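Long-range contacts in extracellular solute-binding protein family 5 (Brucella melitensis, PDB 4ONY), which probably captures peptides or related solutes in the periplasm and delivers them to an ABC transporter for import across the inner membrane: residues R226-R231 with K251-Y256; G45-G50 with N247-I252. All coordinates share one frame; numbering follows the deposited sequence.

Interaction 1. Residues R226-R231 with K251-Y256; sequences RIVYKR and KISIEY. With P4G (1-ethoxy-2-(2-ethoxyethoxy)ethane), chain D.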
loop_
_atom_site.group_PDB
_atom_site.type_symbol
_atom_site.label_atom_id
_atom_site.label_comp_id
_atom_site.label_asym_id
_atom_site.label_seq_id
_atom_site.Cartn_x
_atom_site.Cartn_y
_atom_site.Cartn_z
ATOM N N ARG A 226 -16.870 -18.553 -6.745
ATOM C CA ARG A 226 -16.993 -17.591 -7.827
ATOM C C ARG A 226 -18.068 -16.560 -7.570
ATOM O O ARG A 226 -19.157 -16.894 -7.081
ATOM C CB ARG A 226 -17.364 -18.339 -9.129
ATOM C CG ARG A 226 -17.477 -17.446 -10.367
ATOM C CD ARG A 226 -18.056 -18.218 -11.551
ATOM N NE ARG A 226 -17.137 -19.231 -12.049
ATOM C CZ ARG A 226 -17.332 -20.555 -11.986
ATOM N NH1 ARG A 226 -18.415 -21.081 -11.425
ATOM N NH2 ARG A 226 -16.419 -21.366 -12.522
ATOM N N ILE A 227 -17.742 -15.312 -7.870
ATOM C CA ILE A 227 -18.727 -14.223 -7.966
ATOM C C ILE A 227 -18.685 -13.640 -9.406
ATOM O O ILE A 227 -17.642 -13.437 -9.948
ATOM C CB ILE A 227 -18.527 -13.130 -6.890
ATOM C CG1 ILE A 227 -19.609 -12.071 -7.003
ATOM C CG2 ILE A 227 -17.166 -12.413 -6.989
ATOM C CD1 ILE A 227 -19.738 -11.184 -5.772
ATOM N N VAL A 228 -19.836 -13.495 -10.044
ATOM C CA VAL A 228 -19.928 -13.003 -11.417
ATOM C C VAL A 228 -20.602 -11.616 -11.362
ATOM O O VAL A 228 -21.693 -11.464 -10.822
ATOM C CB VAL A 228 -20.746 -13.943 -12.320
ATOM C CG1 VAL A 228 -20.842 -13.444 -13.751
ATOM C CG2 VAL A 228 -20.171 -15.354 -12.350
ATOM N N TYR A 229 -19.916 -10.633 -11.920
ATOM C CA TYR A 229 -20.434 -9.314 -12.100
ATOM C C TYR A 229 -20.850 -9.102 -13.573
ATOM O O TYR A 229 -20.112 -9.449 -14.484
ATOM C CB TYR A 229 -19.359 -8.299 -11.756
ATOM C CG TYR A 229 -18.990 -8.278 -10.307
ATOM C CD1 TYR A 229 -19.735 -7.523 -9.415
ATOM C CD2 TYR A 229 -17.904 -8.988 -9.817
ATOM C CE1 TYR A 229 -19.437 -7.467 -8.084
ATOM C CE2 TYR A 229 -17.583 -8.942 -8.462
ATOM C CZ TYR A 229 -18.366 -8.173 -7.603
ATOM O OH TYR A 229 -18.098 -8.068 -6.256
ATOM N N LYS A 230 -22.008 -8.502 -13.773
ATOM C CA LYS A 230 -22.463 -8.082 -15.079
ATOM C C LYS A 230 -22.612 -6.549 -15.123
ATOM O O LYS A 230 -23.164 -5.958 -14.196
ATOM C CB LYS A 230 -23.775 -8.774 -15.434
ATOM C CG LYS A 230 -23.488 -10.097 -16.102
ATOM C CD LYS A 230 -24.740 -10.917 -16.422
ATOM C CE LYS A 230 -24.347 -12.385 -16.434
ATOM N NZ LYS A 230 -25.450 -13.216 -16.994
ATOM N N ARG A 231 -22.198 -5.937 -16.226
ATOM C CA ARG A 231 -22.326 -4.494 -16.369
ATOM C C ARG A 231 -23.767 -4.093 -16.534
ATOM O O ARG A 231 -24.500 -4.689 -17.318
ATOM C CB ARG A 231 -21.495 -3.971 -17.538
ATOM C CG ARG A 231 -21.407 -2.454 -17.624
ATOM C CD ARG A 231 -20.434 -1.998 -18.711
ATOM N NE ARG A 231 -20.920 -2.435 -20.023
ATOM C CZ ARG A 231 -20.144 -2.804 -21.042
ATOM N NH1 ARG A 231 -18.818 -2.780 -20.948
ATOM N NH2 ARG A 231 -20.698 -3.227 -22.173
ATOM N N LYS A 251 -18.700 -8.221 -18.492
ATOM C CA LYS A 251 -18.817 -9.225 -17.441
ATOM C C LYS A 251 -17.457 -9.443 -16.823
ATOM O O LYS A 251 -16.459 -9.535 -17.546
ATOM C CB LYS A 251 -19.305 -10.553 -18.024
ATOM C CG LYS A 251 -19.461 -11.633 -16.977
ATOM C CD LYS A 251 -20.337 -12.768 -17.469
ATOM C CE LYS A 251 -19.549 -13.646 -18.415
ATOM N NZ LYS A 251 -20.296 -14.931 -18.586
ATOM N N ILE A 252 -17.416 -9.535 -15.493
ATOM C CA ILE A 252 -16.170 -9.822 -14.755
ATOM C C ILE A 252 -16.462 -10.921 -13.752
ATOM O O ILE A 252 -17.360 -10.766 -12.927
ATOM C CB ILE A 252 -15.625 -8.599 -13.995
ATOM C CG1 ILE A 252 -15.297 -7.479 -14.984
ATOM C CG2 ILE A 252 -14.388 -9.004 -13.166
ATOM C CD1 ILE A 252 -14.958 -6.122 -14.384
ATOM N N SER A 253 -15.741 -12.045 -13.865
ATOM C CA SER A 253 -15.873 -13.173 -12.927
ATOM C C SER A 253 -14.604 -13.267 -12.123
ATOM O O SER A 253 -13.494 -13.218 -12.663
ATOM C CB SER A 253 -16.159 -14.497 -13.657
ATOM O OG SER A 253 -17.234 -14.376 -14.595
ATOM N N ILE A 254 -14.776 -13.338 -10.816
ATOM C CA ILE A 254 -13.686 -13.562 -9.880
ATOM C C ILE A 254 -13.842 -14.975 -9.298
ATOM O O ILE A 254 -14.812 -15.268 -8.567
ATOM C CB ILE A 254 -13.710 -12.496 -8.765
ATOM C CG1 ILE A 254 -13.772 -11.106 -9.409
ATOM C CG2 ILE A 254 -12.502 -12.639 -7.839
ATOM C CD1 ILE A 254 -13.761 -9.944 -8.414
ATOM N N GLU A 255 -12.889 -15.839 -9.650
ATOM C CA GLU A 255 -12.836 -17.229 -9.197
ATOM C C GLU A 255 -11.862 -17.417 -8.067
ATOM O O GLU A 255 -10.809 -16.744 -8.004
ATOM C CB GLU A 255 -12.468 -18.128 -10.351
ATOM C CG GLU A 255 -13.553 -18.117 -11.389
ATOM C CD GLU A 255 -13.418 -19.180 -12.425
ATOM O OE1 GLU A 255 -12.355 -19.841 -12.529
ATOM O OE2 GLU A 255 -14.407 -19.347 -13.160
ATOM N N TYR A 256 -12.213 -18.317 -7.157
ATOM C CA TYR A 256 -11.464 -18.515 -5.960
ATOM C C TYR A 256 -10.741 -19.864 -6.008
ATOM O O TYR A 256 -11.337 -20.859 -6.386
ATOM C CB TYR A 256 -12.412 -18.411 -4.755
ATOM C CG TYR A 256 -12.781 -16.973 -4.383
ATOM C CD1 TYR A 256 -13.715 -16.258 -5.121
ATOM C CD2 TYR A 256 -12.172 -16.323 -3.339
ATOM C CE1 TYR A 256 -14.060 -14.957 -4.773
ATOM C CE2 TYR A 256 -12.509 -15.048 -2.989
ATOM C CZ TYR A 256 -13.460 -14.365 -3.711
ATOM O OH TYR A 256 -13.808 -13.081 -3.372
HETATM C C8 P4G D . -18.608 -24.372 -12.370
HETATM C C7 P4G D . -18.763 -24.269 -10.852
HETATM O O4 P4G D . -17.597 -24.556 -10.017
HETATM C C6 P4G D . -16.247 -24.244 -10.425
HETATM C C5 P4G D . -15.577 -23.237 -9.473
HETATM O O3 P4G D . -14.258 -22.911 -9.953
HETATM C C4 P4G D . -13.401 -22.337 -8.995
HETATM C C3 P4G D . -12.010 -22.891 -9.240
HETATM O O2 P4G D . -11.718 -23.976 -8.357
HETATM C C2 P4G D . -10.588 -24.767 -8.779
HETATM C C1 P4G D . -10.904 -26.094 -9.446
#
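Strands 226-231 and 251-256 run antiparallel, their axes 4.6 Å apart at closest approach and 169° between their directions, with Ile227-Ile254 and Tyr229-Ile252 as hydrogen-bonded pairs. Each pair exchanges two N-H...O bonds; the shortest, Tyr229 N to Ile252 O, measures 2.8 Å. On the face carrying Arg226, Val228 and Lys230, Arg226 lies alongside Glu255 and grips it side-on. Arg226 NE and NH2 both reach Glu255 OE2 at 2.9 Å, in the guanidinium plane but from one face of the carboxylate, the two planes being 65° apart. This salt bridge, together with the hydrogen bond from Arg226 NH1 to Gln222, should restrict rotation of the guanidinium, whose edge meets the bound polyether (Arg226 NH1 to C7 of P4G, 3.3 Å). Val228 CG1 touches Lys251 CD (3.8 Å) and Ser253 OG. On the face of Ile227 and Tyr229 the side-chain contacts between the strands are apolar: Ile227 CG2 abuts Ile254 CB at 3.9 Å, and Tyr229 CE2 meets Ile254 CD1. The hydroxyls of Tyr229 and Tyr256 bond to the backbone of Arg71. The arrangement is an antiparallel strand pair within a mixed four-stranded sheet, and its Arg226-Tyr256 end lines the P4G pocket.

Interaction 2. Residues G45-G50 with N247-I252; sequences GSLTVG and NNFDKI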
loop_
_atom_site.group_PDB
_atom_site.type_symbol
_atom_site.label_atom_id
_atom_site.label_comp_id
_atom_site.label_asym_id
_atom_site.label_seq_id
_atom_site.Cartn_x
_atom_site.Cartn_y
_atom_site.Cartn_z
ATOM N N GLY A 45 -17.301 -8.111 -24.077
ATOM C CA GLY A 45 -16.469 -9.278 -23.752
ATOM C C GLY A 45 -16.147 -9.279 -22.286
ATOM O O GLY A 45 -16.384 -8.301 -21.591
ATOM N N SER A 46 -15.630 -10.400 -21.803
ATOM C CA SER A 46 -15.516 -10.616 -20.381
ATOM C C SER A 46 -14.069 -10.723 -19.904
ATOM O O SER A 46 -13.144 -10.896 -20.702
ATOM C CB SER A 46 -16.284 -11.900 -20.030
ATOM O OG SER A 46 -15.627 -12.996 -20.613
ATOM N N LEU A 47 -13.915 -10.648 -18.586
ATOM C CA LEU A 47 -12.640 -10.844 -17.915
ATOM C C LEU A 47 -12.878 -11.842 -16.787
ATOM O O LEU A 47 -13.876 -11.730 -16.084
ATOM C CB LEU A 47 -12.149 -9.536 -17.336
ATOM C CG LEU A 47 -10.857 -9.598 -16.507
ATOM C CD1 LEU A 47 -9.682 -9.820 -17.430
ATOM C CD2 LEU A 47 -10.655 -8.339 -15.667
ATOM N N THR A 48 -12.024 -12.844 -16.677
ATOM C CA THR A 48 -12.082 -13.828 -15.610
ATOM C C THR A 48 -10.737 -13.836 -14.901
ATOM O O THR A 48 -9.685 -13.967 -15.548
ATOM C CB THR A 48 -12.438 -15.234 -16.163
ATOM O OG1 THR A 48 -13.678 -15.156 -16.875
ATOM C CG2 THR A 48 -12.605 -16.247 -15.036
ATOM N N VAL A 49 -10.750 -13.585 -13.595
ATOM C CA VAL A 49 -9.505 -13.528 -12.833
ATOM C C VAL A 49 -9.620 -14.449 -11.655
ATOM O O VAL A 49 -10.737 -14.736 -11.227
ATOM C CB VAL A 49 -9.195 -12.111 -12.330
ATOM C CG1 VAL A 49 -9.156 -11.139 -13.498
ATOM C CG2 VAL A 49 -10.258 -11.628 -11.336
ATOM N N GLY A 50 -8.473 -14.874 -11.125
ATOM C CA GLY A 50 -8.413 -15.762 -9.972
ATOM C C GLY A 50 -7.847 -15.066 -8.745
ATOM O O GLY A 50 -7.037 -14.152 -8.868
ATOM N N ASN A 247 -14.689 0.458 -17.132
ATOM C CA ASN A 247 -15.848 -0.421 -17.149
ATOM C C ASN A 247 -16.097 -1.004 -18.519
ATOM O O ASN A 247 -17.218 -1.040 -18.985
ATOM C CB ASN A 247 -17.097 0.341 -16.656
ATOM C CG ASN A 247 -16.840 1.066 -15.354
ATOM O OD1 ASN A 247 -16.242 0.508 -14.427
ATOM N ND2 ASN A 247 -17.314 2.302 -15.260
ATOM N N ASN A 248 -15.025 -1.452 -19.155
ATOM C CA ASN A 248 -15.091 -1.871 -20.525
ATOM C C ASN A 248 -15.588 -3.313 -20.690
ATOM O O ASN A 248 -16.203 -3.647 -21.703
ATOM C CB ASN A 248 -13.730 -1.698 -21.209
ATOM C CG ASN A 248 -13.201 -0.278 -21.105
ATOM O OD1 ASN A 248 -13.893 0.710 -21.427
ATOM N ND2 ASN A 248 -11.963 -0.155 -20.645
ATOM N N PHE A 249 -15.287 -4.166 -19.730
ATOM C CA PHE A 249 -15.768 -5.536 -19.777
ATOM C C PHE A 249 -17.261 -5.538 -19.492
ATOM O O PHE A 249 -17.715 -4.838 -18.590
ATOM C CB PHE A 249 -15.015 -6.410 -18.782
ATOM C CG PHE A 249 -13.529 -6.446 -19.021
ATOM C CD1 PHE A 249 -13.024 -7.110 -20.129
ATOM C CD2 PHE A 249 -12.653 -5.802 -18.153
ATOM C CE1 PHE A 249 -11.669 -7.141 -20.387
ATOM C CE2 PHE A 249 -11.315 -5.833 -18.393
ATOM C CZ PHE A 249 -10.812 -6.503 -19.521
ATOM N N ASP A 250 -18.022 -6.298 -20.256
ATOM C CA ASP A 250 -19.437 -6.422 -19.964
ATOM C C ASP A 250 -19.722 -7.436 -18.851
ATOM O O ASP A 250 -20.827 -7.501 -18.344
ATOM C CB ASP A 250 -20.278 -6.697 -21.216
ATOM C CG ASP A 250 -19.874 -7.945 -21.956
ATOM O OD1 ASP A 250 -19.340 -8.892 -21.346
ATOM O OD2 ASP A 250 -20.115 -8.007 -23.181
ATOM N N LYS A 251 -18.700 -8.221 -18.492
ATOM C CA LYS A 251 -18.817 -9.225 -17.441
ATOM C C LYS A 251 -17.457 -9.443 -16.823
ATOM O O LYS A 251 -16.459 -9.535 -17.546
ATOM C CB LYS A 251 -19.305 -10.553 -18.024
ATOM C CG LYS A 251 -19.461 -11.633 -16.977
ATOM C CD LYS A 251 -20.337 -12.768 -17.469
ATOM C CE LYS A 251 -19.549 -13.646 -18.415
ATOM N NZ LYS A 251 -20.296 -14.931 -18.586
ATOM N N ILE A 252 -17.416 -9.535 -15.493
ATOM C CA ILE A 252 -16.170 -9.822 -14.755
ATOM C C ILE A 252 -16.462 -10.921 -13.752
ATOM O O ILE A 252 -17.360 -10.766 -12.927
ATOM C CB ILE A 252 -15.625 -8.599 -13.995
ATOM C CG1 ILE A 252 -15.297 -7.479 -14.984
ATOM C CG2 ILE A 252 -14.388 -9.004 -13.166
ATOM C CD1 ILE A 252 -14.958 -6.122 -14.384
#
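With CG anti to its own carbonyl carbon (chi1 -59°), Phe249 presents one face of its ring to Leu47 CB, while Asp250, with chi1 58°, folds its carboxylate back to the backbone of Gly45. The ring contact is a CH-pi interaction: Leu47 CB stands 3.6 Å from the centroid of the Phe249 ring and only 4° off its normal, which puts the carbon over the centre of the face. From there the two methyls of Leu47 run out toward the CE2-CZ end of the ring, and Leu47 CD2 extends the overlap, touching Phe249 CE2 at 3.8 Å. The carbonyl oxygen of Gly45 lies at the edge of the same ring.

Gly45 and Asp250 are joined twice. The nearly straight bond from Gly45 N to Asp250 OD2 (3.0 Å) arrives from above the carboxylate plane, whereas Asp250 N donates to Gly45 O at 2.9 Å. Backbone and side chain of Asp250 thus clasp both polar ends of one glycine. Beyond this clasp the parallel pairing begins, with Leu47 N bonded to Lys251 O at 3.0 Å. Ser46 CB packs on Lys251 CB (3.9 Å), on the opposite side of the sheet from Leu47 and Ile252.

The contact therefore joins the start of strand 46-52 to the turn that leads into strand 251-257. Phe79, from a loop, also packs on Leu47, while Tyr216 of strand 216-222 bonds through its hydroxyl to Phe249 O and touches Ile252. At the other flank of strand 251-257 runs strand 226-231, whose Arg231 pairs with Asp250 through the backbone; strand 46-52 is the outermost strand on its side of the four-stranded sheet.

In the fold
Of the strands in these contacts, 46-52 comes first along the chain and waits some two hundred residues for its partner. The chain then adds the other five strands of the antiparallel sheet that 18-20 began, and returns through strands 216-222 and 226-231. Interaction 1 closes the short loop between 226-231 and 251-256, whose 19 intervening residues contain neither helix nor strand; interaction 2 closes the long one, and the short loop nests largely inside it, the two sharing Lys251 and Ile252. Strand 251-257 is thus flanked by both partners, giving the order 46-52, 251-257, 226-231, 216-222. Probable hydrogen bonds from Ser253 N to Leu47 O and from Glu255 N to Val49 O continue the parallel pairing beside interaction 1.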